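Long-range contacts in mycolic acid synthase (Mycobacterium tuberculosis, PDB 1L1E), which probably converts a double bond at the proximal position of alpha mycolic acids into a cyclopropane ring, taking the methylene carbon from S-adenosyl-L-methionine: residues M164-V170 and D279-L285; F194-I199 and R261-Y265; D127-I133 and T157-K163. All coordinates share one frame; numbering follows the deposited sequence.

Contact 1. Residues M164-V170 and D279-L285. With CO3 (carbonate ion), chain C.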
loop_
_atom_site.group_PDB
_atom_site.type_symbol
_atom_site.label_atom_id
_atom_site.label_comp_id
_atom_site.label_asym_id
_atom_site.label_seq_id
_atom_site.Cartn_x
_atom_site.Cartn_y
_atom_site.Cartn_z
ATOM N N MET A 164 9.620 10.855 -3.256
ATOM C CA MET A 164 9.034 9.548 -3.035
ATOM C C MET A 164 7.643 9.784 -2.467
ATOM O O MET A 164 7.426 10.742 -1.708
ATOM C CB MET A 164 9.883 8.742 -2.035
ATOM C CG MET A 164 9.185 7.516 -1.407
ATOM S SD MET A 164 10.335 6.294 -0.648
ATOM C CE MET A 164 10.939 7.175 0.773
ATOM N N LEU A 165 6.697 8.941 -2.861
ATOM C CA LEU A 165 5.346 9.036 -2.337
ATOM C C LEU A 165 5.241 7.801 -1.467
ATOM O O LEU A 165 5.286 6.683 -1.970
ATOM C CB LEU A 165 4.297 8.978 -3.453
ATOM C CG LEU A 165 2.817 9.134 -3.046
ATOM C CD1 LEU A 165 2.335 7.902 -2.304
ATOM C CD2 LEU A 165 2.642 10.389 -2.177
ATOM N N LEU A 166 5.117 8.012 -0.161
ATOM C CA LEU A 166 5.020 6.930 0.801
ATOM C C LEU A 166 3.577 6.911 1.301
ATOM O O LEU A 166 3.133 7.857 1.933
ATOM C CB LEU A 166 5.965 7.207 1.980
ATOM C CG LEU A 166 6.625 6.070 2.762
ATOM C CD1 LEU A 166 6.843 6.525 4.211
ATOM C CD2 LEU A 166 5.785 4.826 2.725
ATOM N N HIS A 167 2.866 5.827 1.015
ATOM C CA HIS A 167 1.475 5.657 1.405
ATOM C C HIS A 167 1.446 4.511 2.412
ATOM O O HIS A 167 1.861 3.395 2.106
ATOM C CB HIS A 167 0.655 5.357 0.138
ATOM C CG HIS A 167 -0.701 4.779 0.391
ATOM N ND1 HIS A 167 -1.800 5.132 -0.362
ATOM C CD2 HIS A 167 -1.124 3.818 1.245
ATOM C CE1 HIS A 167 -2.839 4.411 0.016
ATOM N NE2 HIS A 167 -2.456 3.605 0.989
ATOM N N THR A 168 0.964 4.793 3.619
ATOM C CA THR A 168 0.941 3.783 4.667
ATOM C C THR A 168 -0.077 4.065 5.760
ATOM O O THR A 168 -0.470 5.210 5.976
ATOM C CB THR A 168 2.329 3.700 5.355
ATOM O OG1 THR A 168 3.314 3.321 4.386
ATOM C CG2 THR A 168 2.320 2.691 6.484
ATOM N N ILE A 169 -0.493 2.996 6.428
ATOM C CA ILE A 169 -1.414 3.061 7.544
ATOM C C ILE A 169 -0.612 3.725 8.660
ATOM O O ILE A 169 0.585 3.473 8.802
ATOM C CB ILE A 169 -1.838 1.625 8.000
ATOM C CG1 ILE A 169 -2.848 1.043 7.007
ATOM C CG2 ILE A 169 -2.413 1.645 9.422
ATOM C CD1 ILE A 169 -3.092 -0.448 7.191
ATOM N N VAL A 170 -1.260 4.588 9.430
ATOM C CA VAL A 170 -0.588 5.259 10.563
ATOM C C VAL A 170 -1.532 5.325 11.757
ATOM O O VAL A 170 -2.752 5.205 11.610
ATOM C CB VAL A 170 -0.181 6.688 10.195
ATOM C CG1 VAL A 170 0.817 6.749 9.037
ATOM C CG2 VAL A 170 -1.369 7.556 9.781
ATOM N N ASP A 279 -5.448 5.491 10.846
ATOM C CA ASP A 279 -5.557 6.371 9.684
ATOM C C ASP A 279 -4.647 5.855 8.563
ATOM O O ASP A 279 -3.878 4.907 8.756
ATOM C CB ASP A 279 -5.128 7.795 10.077
ATOM C CG ASP A 279 -5.796 8.882 9.232
ATOM O OD1 ASP A 279 -5.890 8.738 7.999
ATOM O OD2 ASP A 279 -6.215 9.905 9.812
ATOM N N VAL A 280 -4.758 6.472 7.390
ATOM C CA VAL A 280 -3.920 6.120 6.241
ATOM C C VAL A 280 -3.466 7.450 5.652
ATOM O O VAL A 280 -4.291 8.284 5.270
ATOM C CB VAL A 280 -4.689 5.327 5.171
ATOM C CG1 VAL A 280 -3.840 5.203 3.904
ATOM C CG2 VAL A 280 -5.021 3.942 5.691
ATOM N N ASP A 281 -2.152 7.641 5.584
ATOM C CA ASP A 281 -1.575 8.878 5.085
ATOM C C ASP A 281 -0.664 8.677 3.877
ATOM O O ASP A 281 -0.039 7.625 3.714
ATOM C CB ASP A 281 -0.749 9.551 6.184
ATOM C CG ASP A 281 -1.591 10.397 7.148
ATOM O OD1 ASP A 281 -2.833 10.358 7.082
ATOM O OD2 ASP A 281 -0.987 11.099 7.986
ATOM N N GLN A 282 -0.597 9.701 3.037
ATOM C CA GLN A 282 0.278 9.685 1.883
ATOM C C GLN A 282 1.267 10.804 2.175
ATOM O O GLN A 282 0.879 11.972 2.294
ATOM C CB GLN A 282 -0.483 9.992 0.583
ATOM C CG GLN A 282 -1.451 8.901 0.090
ATOM C CD GLN A 282 -1.696 8.982 -1.424
ATOM O OE1 GLN A 282 -1.591 10.055 -2.023
ATOM N NE2 GLN A 282 -2.025 7.848 -2.042
ATOM N N PHE A 283 2.540 10.442 2.318
ATOM C CA PHE A 283 3.584 11.415 2.598
ATOM C C PHE A 283 4.385 11.695 1.347
ATOM O O PHE A 283 4.884 10.773 0.700
ATOM C CB PHE A 283 4.564 10.900 3.659
ATOM C CG PHE A 283 3.930 10.563 4.980
ATOM C CD1 PHE A 283 3.370 9.315 5.197
ATOM C CD2 PHE A 283 3.933 11.489 6.024
ATOM C CE1 PHE A 283 2.823 8.980 6.438
ATOM C CE2 PHE A 283 3.391 11.165 7.267
ATOM C CZ PHE A 283 2.837 9.909 7.476
ATOM N N THR A 284 4.505 12.966 0.996
ATOM C CA THR A 284 5.303 13.322 -0.148
ATOM C C THR A 284 6.625 13.774 0.452
ATOM O O THR A 284 6.668 14.707 1.258
ATOM C CB THR A 284 4.671 14.463 -0.960
ATOM O OG1 THR A 284 3.366 14.065 -1.414
ATOM C CG2 THR A 284 5.546 14.778 -2.172
ATOM N N LEU A 285 7.696 13.092 0.077
ATOM C CA LEU A 285 9.019 13.416 0.594
ATOM C C LEU A 285 9.973 13.823 -0.527
ATOM O O LEU A 285 10.115 13.114 -1.524
ATOM C CB LEU A 285 9.584 12.205 1.333
ATOM C CG LEU A 285 8.603 11.471 2.247
ATOM C CD1 LEU A 285 9.270 10.229 2.782
ATOM C CD2 LEU A 285 8.147 12.373 3.371
HETATM C C CO3 C . -2.790 0.668 2.870
HETATM O O1 CO3 C . -1.583 1.408 3.355
HETATM O O2 CO3 C . -3.088 -0.564 3.373
HETATM O O3 CO3 C . -3.588 1.237 1.938
#

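Contact 2. Residues F194-I199 and R261-Y265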
loop_
_atom_site.group_PDB
_atom_site.type_symbol
_atom_site.label_atom_id
_atom_site.label_comp_id
_atom_site.label_asym_id
_atom_site.label_seq_id
_atom_site.Cartn_x
_atom_site.Cartn_y
_atom_site.Cartn_z
ATOM N N PHE A 194 -4.138 -9.332 16.755
ATOM C CA PHE A 194 -4.639 -10.166 15.671
ATOM C C PHE A 194 -4.157 -9.620 14.324
ATOM O O PHE A 194 -3.701 -10.375 13.464
ATOM C CB PHE A 194 -6.169 -10.176 15.706
ATOM C CG PHE A 194 -6.806 -10.785 14.492
ATOM C CD1 PHE A 194 -6.938 -12.165 14.375
ATOM C CD2 PHE A 194 -7.287 -9.974 13.465
ATOM C CE1 PHE A 194 -7.543 -12.730 13.252
ATOM C CE2 PHE A 194 -7.892 -10.529 12.338
ATOM C CZ PHE A 194 -8.020 -11.910 12.234
ATOM N N ILE A 195 -4.257 -8.305 14.150
ATOM C CA ILE A 195 -3.846 -7.673 12.904
ATOM C C ILE A 195 -2.344 -7.762 12.671
ATOM O O ILE A 195 -1.898 -8.037 11.555
ATOM C CB ILE A 195 -4.273 -6.188 12.852
ATOM C CG1 ILE A 195 -5.801 -6.084 12.836
ATOM C CG2 ILE A 195 -3.687 -5.520 11.619
ATOM C CD1 ILE A 195 -6.471 -6.887 11.735
ATOM N N LEU A 196 -1.566 -7.528 13.720
ATOM C CA LEU A 196 -0.119 -7.588 13.595
ATOM C C LEU A 196 0.385 -9.008 13.423
ATOM O O LEU A 196 1.441 -9.220 12.831
ATOM C CB LEU A 196 0.559 -6.947 14.807
ATOM C CG LEU A 196 0.684 -5.423 14.752
ATOM C CD1 LEU A 196 1.316 -4.904 16.035
ATOM C CD2 LEU A 196 1.527 -5.029 13.540
ATOM N N ALA A 197 -0.365 -9.984 13.928
ATOM C CA ALA A 197 0.061 -11.372 13.813
ATOM C C ALA A 197 -0.360 -12.013 12.494
ATOM O O ALA A 197 0.452 -12.637 11.813
ATOM C CB ALA A 197 -0.479 -12.185 14.983
ATOM N N GLU A 198 -1.624 -11.842 12.127
ATOM C CA GLU A 198 -2.144 -12.431 10.902
ATOM C C GLU A 198 -1.972 -11.588 9.637
ATOM O O GLU A 198 -1.550 -12.101 8.599
ATOM C CB GLU A 198 -3.628 -12.757 11.082
ATOM C CG GLU A 198 -3.947 -13.570 12.326
ATOM C CD GLU A 198 -3.128 -14.841 12.417
ATOM O OE1 GLU A 198 -2.969 -15.513 11.378
ATOM O OE2 GLU A 198 -2.651 -15.174 13.523
ATOM N N ILE A 199 -2.290 -10.299 9.722
ATOM C CA ILE A 199 -2.206 -9.419 8.557
ATOM C C ILE A 199 -0.846 -8.787 8.282
ATOM O O ILE A 199 -0.456 -8.645 7.124
ATOM C CB ILE A 199 -3.252 -8.284 8.653
ATOM C CG1 ILE A 199 -4.641 -8.877 8.914
ATOM C CG2 ILE A 199 -3.257 -7.466 7.368
ATOM C CD1 ILE A 199 -5.116 -9.853 7.845
ATOM N N ARG A 261 -11.110 -15.659 8.963
ATOM C CA ARG A 261 -9.934 -14.872 9.307
ATOM C C ARG A 261 -9.984 -13.533 8.569
ATOM O O ARG A 261 -9.837 -12.464 9.172
ATOM C CB ARG A 261 -8.669 -15.650 8.926
ATOM C CG ARG A 261 -7.359 -14.907 9.126
ATOM C CD ARG A 261 -6.180 -15.851 8.923
ATOM N NE ARG A 261 -4.900 -15.151 8.854
ATOM C CZ ARG A 261 -3.720 -15.761 8.785
ATOM N NH1 ARG A 261 -3.658 -17.088 8.779
ATOM N NH2 ARG A 261 -2.601 -15.049 8.714
ATOM N N TYR A 262 -10.207 -13.587 7.263
ATOM C CA TYR A 262 -10.268 -12.361 6.484
ATOM C C TYR A 262 -11.508 -11.517 6.729
ATOM O O TYR A 262 -11.409 -10.291 6.806
ATOM C CB TYR A 262 -10.097 -12.662 4.994
ATOM C CG TYR A 262 -8.635 -12.651 4.613
ATOM C CD1 TYR A 262 -7.800 -13.719 4.943
ATOM C CD2 TYR A 262 -8.061 -11.524 4.016
ATOM C CE1 TYR A 262 -6.428 -13.664 4.695
ATOM C CE2 TYR A 262 -6.692 -11.457 3.765
ATOM C CZ TYR A 262 -5.883 -12.531 4.108
ATOM O OH TYR A 262 -4.533 -12.476 3.861
ATOM N N MET A 263 -12.670 -12.151 6.854
ATOM C CA MET A 263 -13.890 -11.383 7.118
ATOM C C MET A 263 -13.730 -10.596 8.415
ATOM O O MET A 263 -14.137 -9.436 8.497
ATOM C CB MET A 263 -15.107 -12.296 7.232
ATOM C CG MET A 263 -15.672 -12.778 5.909
ATOM S SD MET A 263 -16.048 -11.446 4.749
ATOM C CE MET A 263 -17.423 -10.578 5.590
ATOM N N LYS A 264 -13.138 -11.237 9.423
ATOM C CA LYS A 264 -12.909 -10.611 10.733
ATOM C C LYS A 264 -11.969 -9.426 10.594
ATOM O O LYS A 264 -12.103 -8.412 11.283
ATOM C CB LYS A 264 -12.301 -11.633 11.702
ATOM C CG LYS A 264 -11.737 -11.062 12.998
ATOM C CD LYS A 264 -11.169 -12.187 13.870
ATOM C CE LYS A 264 -10.269 -11.667 14.993
ATOM N NZ LYS A 264 -10.987 -10.893 16.046
ATOM N N TYR A 265 -11.003 -9.573 9.699
ATOM C CA TYR A 265 -10.027 -8.530 9.450
ATOM C C TYR A 265 -10.674 -7.345 8.743
ATOM O O TYR A 265 -10.561 -6.202 9.187
ATOM C CB TYR A 265 -8.880 -9.120 8.623
ATOM C CG TYR A 265 -8.144 -8.172 7.703
ATOM C CD1 TYR A 265 -7.505 -7.032 8.191
ATOM C CD2 TYR A 265 -8.031 -8.458 6.341
ATOM C CE1 TYR A 265 -6.767 -6.204 7.339
ATOM C CE2 TYR A 265 -7.299 -7.643 5.488
ATOM C CZ TYR A 265 -6.669 -6.522 5.988
ATOM O OH TYR A 265 -5.935 -5.731 5.134
#

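Contact 3. Residues D127-I133 and T157-K163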
loop_
_atom_site.group_PDB
_atom_site.type_symbol
_atom_site.label_atom_id
_atom_site.label_comp_id
_atom_site.label_asym_id
_atom_site.label_seq_id
_atom_site.Cartn_x
_atom_site.Cartn_y
_atom_site.Cartn_z
ATOM N N ASP A 127 19.815 -1.030 -5.366
ATOM C CA ASP A 127 20.750 0.081 -5.276
ATOM C C ASP A 127 21.042 0.696 -6.646
ATOM O O ASP A 127 22.198 0.906 -7.010
ATOM C CB ASP A 127 22.043 -0.413 -4.623
ATOM C CG ASP A 127 22.918 0.715 -4.112
ATOM O OD1 ASP A 127 23.884 0.413 -3.374
ATOM O OD2 ASP A 127 22.651 1.894 -4.445
ATOM N N GLU A 128 19.987 0.977 -7.403
ATOM C CA GLU A 128 20.131 1.575 -8.725
ATOM C C GLU A 128 19.522 2.963 -8.728
ATOM O O GLU A 128 18.516 3.206 -8.064
ATOM C CB GLU A 128 19.416 0.735 -9.775
ATOM C CG GLU A 128 19.943 -0.666 -9.941
ATOM C CD GLU A 128 19.028 -1.498 -10.801
ATOM O OE1 GLU A 128 18.474 -0.937 -11.773
ATOM O OE2 GLU A 128 18.866 -2.706 -10.515
ATOM N N PRO A 129 20.126 3.895 -9.474
ATOM C CA PRO A 129 19.610 5.264 -9.547
ATOM C C PRO A 129 18.273 5.328 -10.299
ATOM O O PRO A 129 18.176 4.878 -11.436
ATOM C CB PRO A 129 20.714 6.009 -10.300
ATOM C CG PRO A 129 21.951 5.224 -9.972
ATOM C CD PRO A 129 21.468 3.807 -10.078
ATOM N N VAL A 130 17.245 5.867 -9.655
ATOM C CA VAL A 130 15.938 6.029 -10.294
ATOM C C VAL A 130 15.524 7.483 -10.095
ATOM O O VAL A 130 16.073 8.173 -9.233
ATOM C CB VAL A 130 14.861 5.099 -9.691
ATOM C CG1 VAL A 130 15.270 3.649 -9.883
ATOM C CG2 VAL A 130 14.635 5.425 -8.220
ATOM N N ASP A 131 14.557 7.948 -10.879
ATOM C CA ASP A 131 14.118 9.336 -10.783
ATOM C C ASP A 131 13.107 9.618 -9.681
ATOM O O ASP A 131 13.154 10.677 -9.042
ATOM C CB ASP A 131 13.522 9.797 -12.116
ATOM C CG ASP A 131 14.546 9.844 -13.228
ATOM O OD1 ASP A 131 15.554 10.571 -13.078
ATOM O OD2 ASP A 131 14.334 9.156 -14.251
ATOM N N ARG A 132 12.198 8.675 -9.469
ATOM C CA ARG A 132 11.136 8.829 -8.484
ATOM C C ARG A 132 10.816 7.480 -7.869
ATOM O O ARG A 132 11.193 6.439 -8.411
ATOM C CB ARG A 132 9.874 9.385 -9.164
ATOM C CG ARG A 132 10.070 10.701 -9.918
ATOM C CD ARG A 132 10.337 11.848 -8.965
ATOM N NE ARG A 132 10.238 13.157 -9.613
ATOM C CZ ARG A 132 11.237 13.776 -10.241
ATOM N NH1 ARG A 132 12.439 13.219 -10.319
ATOM N NH2 ARG A 132 11.035 14.962 -10.793
ATOM N N ILE A 133 10.100 7.507 -6.747
ATOM C CA ILE A 133 9.732 6.283 -6.042
ATOM C C ILE A 133 8.308 6.370 -5.523
ATOM O O ILE A 133 7.840 7.442 -5.124
ATOM C CB ILE A 133 10.661 6.037 -4.834
ATOM C CG1 ILE A 133 12.087 5.786 -5.304
ATOM C CG2 ILE A 133 10.166 4.836 -4.009
ATOM C CD1 ILE A 133 13.089 5.730 -4.143
ATOM N N THR A 157 19.089 6.648 -3.531
ATOM C CA THR A 157 18.836 6.203 -4.895
ATOM C C THR A 157 18.202 7.318 -5.720
ATOM O O THR A 157 18.275 7.311 -6.946
ATOM C CB THR A 157 17.904 4.985 -4.913
ATOM O OG1 THR A 157 16.684 5.313 -4.239
ATOM C CG2 THR A 157 18.563 3.807 -4.221
ATOM N N LEU A 158 17.580 8.269 -5.032
ATOM C CA LEU A 158 16.907 9.391 -5.667
ATOM C C LEU A 158 17.867 10.487 -6.074
ATOM O O LEU A 158 18.933 10.641 -5.482
ATOM C CB LEU A 158 15.861 9.986 -4.722
ATOM C CG LEU A 158 14.652 9.108 -4.408
ATOM C CD1 LEU A 158 13.801 9.756 -3.313
ATOM C CD2 LEU A 158 13.851 8.899 -5.688
ATOM N N PRO A 159 17.494 11.272 -7.095
ATOM C CA PRO A 159 18.318 12.375 -7.591
ATOM C C PRO A 159 18.064 13.644 -6.781
ATOM O O PRO A 159 17.188 13.670 -5.910
ATOM C CB PRO A 159 17.860 12.514 -9.034
ATOM C CG PRO A 159 16.396 12.234 -8.930
ATOM C CD PRO A 159 16.346 11.034 -7.990
ATOM N N ALA A 160 18.833 14.690 -7.073
ATOM C CA ALA A 160 18.696 15.970 -6.385
ATOM C C ALA A 160 17.243 16.430 -6.305
ATOM O O ALA A 160 16.791 16.876 -5.248
ATOM C CB ALA A 160 19.527 17.025 -7.088
ATOM N N ASP A 161 16.517 16.331 -7.417
ATOM C CA ASP A 161 15.113 16.749 -7.450
ATOM C C ASP A 161 14.155 15.574 -7.323
ATOM O O ASP A 161 13.019 15.629 -7.794
ATOM C CB ASP A 161 14.803 17.506 -8.746
ATOM C CG ASP A 161 15.192 16.729 -9.990
ATOM O OD1 ASP A 161 14.815 15.544 -10.111
ATOM O OD2 ASP A 161 15.870 17.313 -10.864
ATOM N N GLY A 162 14.612 14.512 -6.677
ATOM C CA GLY A 162 13.772 13.346 -6.512
ATOM C C GLY A 162 12.748 13.476 -5.399
ATOM O O GLY A 162 12.859 14.309 -4.492
ATOM N N LYS A 163 11.728 12.637 -5.482
ATOM C CA LYS A 163 10.681 12.619 -4.487
ATOM C C LYS A 163 10.134 11.215 -4.425
ATOM O O LYS A 163 10.210 10.464 -5.399
ATOM C CB LYS A 163 9.564 13.612 -4.839
ATOM C CG LYS A 163 9.128 13.593 -6.297
ATOM C CD LYS A 163 9.834 14.683 -7.108
ATOM C CE LYS A 163 9.402 16.080 -6.662
ATOM N NZ LYS A 163 10.096 17.180 -7.406
#

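Contact 1. Residues M164-V170 and D279-L285
V170 and F283 meet on the face of the sheet that also carries M164, L166 and L285. CG1 of V170 comes to the edge of the F283 ring, near its plane, 4.0 Å from CE1, so the ring is met at its rim. F283 carries its CG beside the backbone N, opposite the carbonyl carbon (chi1 -59°), which turns the ring edge to V170 CG1, and L166 O reaches another part of the same edge. M164 and L285 run side by side, the bent end of the methionine placing CE 4.0 Å from L285 CD1. Helix 147-157 covers M164, L166 and L285 through F151, while helix 208-216 packs on V170, F283 and L285.

The two strands run antiparallel and alternate hydrogen-bonded with non-hydrogen-bonded pairs over seven positions. Here the last long strand of the chain lies antiparallel beside strand 163-170, which agrees with the 3-2-1-4-5-7-6 sheet of Rossmann-like S-adenosylmethionine-dependent methyltransferases. Nine hydrogen bonds cross the contact, eight of them between backbones; those from F283 N to L166 O and from V170 N to D279 O are the shortest, both 2.7 Å.

On the other face, I169 CG1 rests 3.9 Å from V280 CG2, and V280 CG1 also approaches the H167 imidazole. Q282 sends its extended chain toward that ring. Its NE2 donates to H167 ND1 (3.2 Å, N-H...N 168°), near both the imidazole and amide planes although those planes stand 62° apart, which probably helps fix the rotation of the imidazole. K59 NZ holds OE1, fixing which end of the amide faces the histidine. Across the ring, H167 NE2 donates to O3 of the carbonate (2.8 Å), an ion also bonded to C35 N.

Contact 2. Residues F194-I199 and R261-Y265
R261 and E198 provide the polar grip between helix 189-199 and helix 256-274, whose short segments run 138° apart with axes 11.4 Å from each other. R261 NH2 donates to E198 O (3.1 Å, N-H...O 148°). The oxygen lies in the guanidinium plane, but the donor is tilted from the plane of that carbonyl. The arginine reaches it with a chain extended from CG to NE. E198 OE1 stands over the guanidinium face, so its attraction to R261 is one of charge without a directed N-H, and its modelled position is doubtful.

Backbone acceptors are engaged inside each helix: F194 O takes E198 N, and R261 O takes Y265 N at 3.2 Å. R261 O also lies at the edge of the F194 ring, 3.6 Å from CZ. Over a face of that phenyl, K264 CE sits 3.3 Å from the centroid; NZ follows at 4.5 Å, still close to the ring normal, as a cation-pi partner. Deeper in, I199 CD1 covers a face of Y265, 3.5 Å from its centroid, while I195 CD1 approaches CD1 of the same ring at 3.7 Å.

I195 also neighbours C269, the probable active-site residue, and Y265 touches Y33. The margin is thus held by a single directed bond, R261 NH2 to E198 O, plus charge and cation-pi attractions that fix no direction, whereas the interior coheres through van der Waals contact of I195 and I199 with Y265.

Contact 3. Residues D127-I133 and T157-K163
R132 lies alongside K163, and its side chain can be traced atom by atom across the 157-163 loop. CB is 3.9 Å from K163 O. The chain then bends at chi2 (-69°), bringing CD against the lysine methylenes, 3.4 Å from K163 CG. NE is closer still to K163 CD, at 3.0 Å, a tight approach over the guanidinium face, while its N-H bonds to L60 O. CZ lies beneath D161 O, which stands over the group and toward its rim. NH1 carries two bonds: a nearly straight one back to D131 O (2.9 Å), in the guanidinium plane, and a weak one at 3.3 Å to D161 OD1, forming a salt bridge whose flat groups are turned 62° from each other. The two long side chains run the same way, which brings R132 NH2 to 4.2 Å from K163 NZ. The nearby D161 carboxylate probably eases the resulting repulsion, and D161 O accepts a weak bond from K163 NZ.

The loop connects helix 147-157 to strand 163-170, the second half of a beta-alpha-beta crossover that begins with strand 132-136. A type I turn from P159 to G162, closed by G162 N to P159 O, reverses the chain so that it can enter that strand beside R132.

Of two backbone bonds, V130 N to T157 O links the approach to strand 132-136 with the helix exit, and I133 N to K163 O (3.3 Å) joins the starts of the two parallel strands. Between them, L158 CD2 fits against I133 CG1 (3.6 Å), and P159 CD presses on V130 O. T157 OG1 touches I133 CD1 but is bonded chiefly to T154 O, three residues earlier. V130 and I133 both continue inward onto L69 of strand 67-71.

How the contacts relate
From the N terminus, contact 3 forms first: residues 127-133 and 157-163 close a short loop holding the rest of strand 132-136 and nearly all of helix 147-157. The chain passes directly into 164-170, where contact 1 opens, so contacts 3 and 1 follow in series. They touch, since L165 N lies 2.9 Å from I133 O, a probable hydrogen bond between adjacent parallel strands. Contact 1 closes at 279-285, and contact 2 opens and closes within that long excursion, joining helices 189-199 and 256-274. Its centre is 22 Å from that of contact 1. Contact 1 pairs two neighbouring sheet strands; contact 3 ties the start of strand 132-136 to the loop leading into strand 163-170.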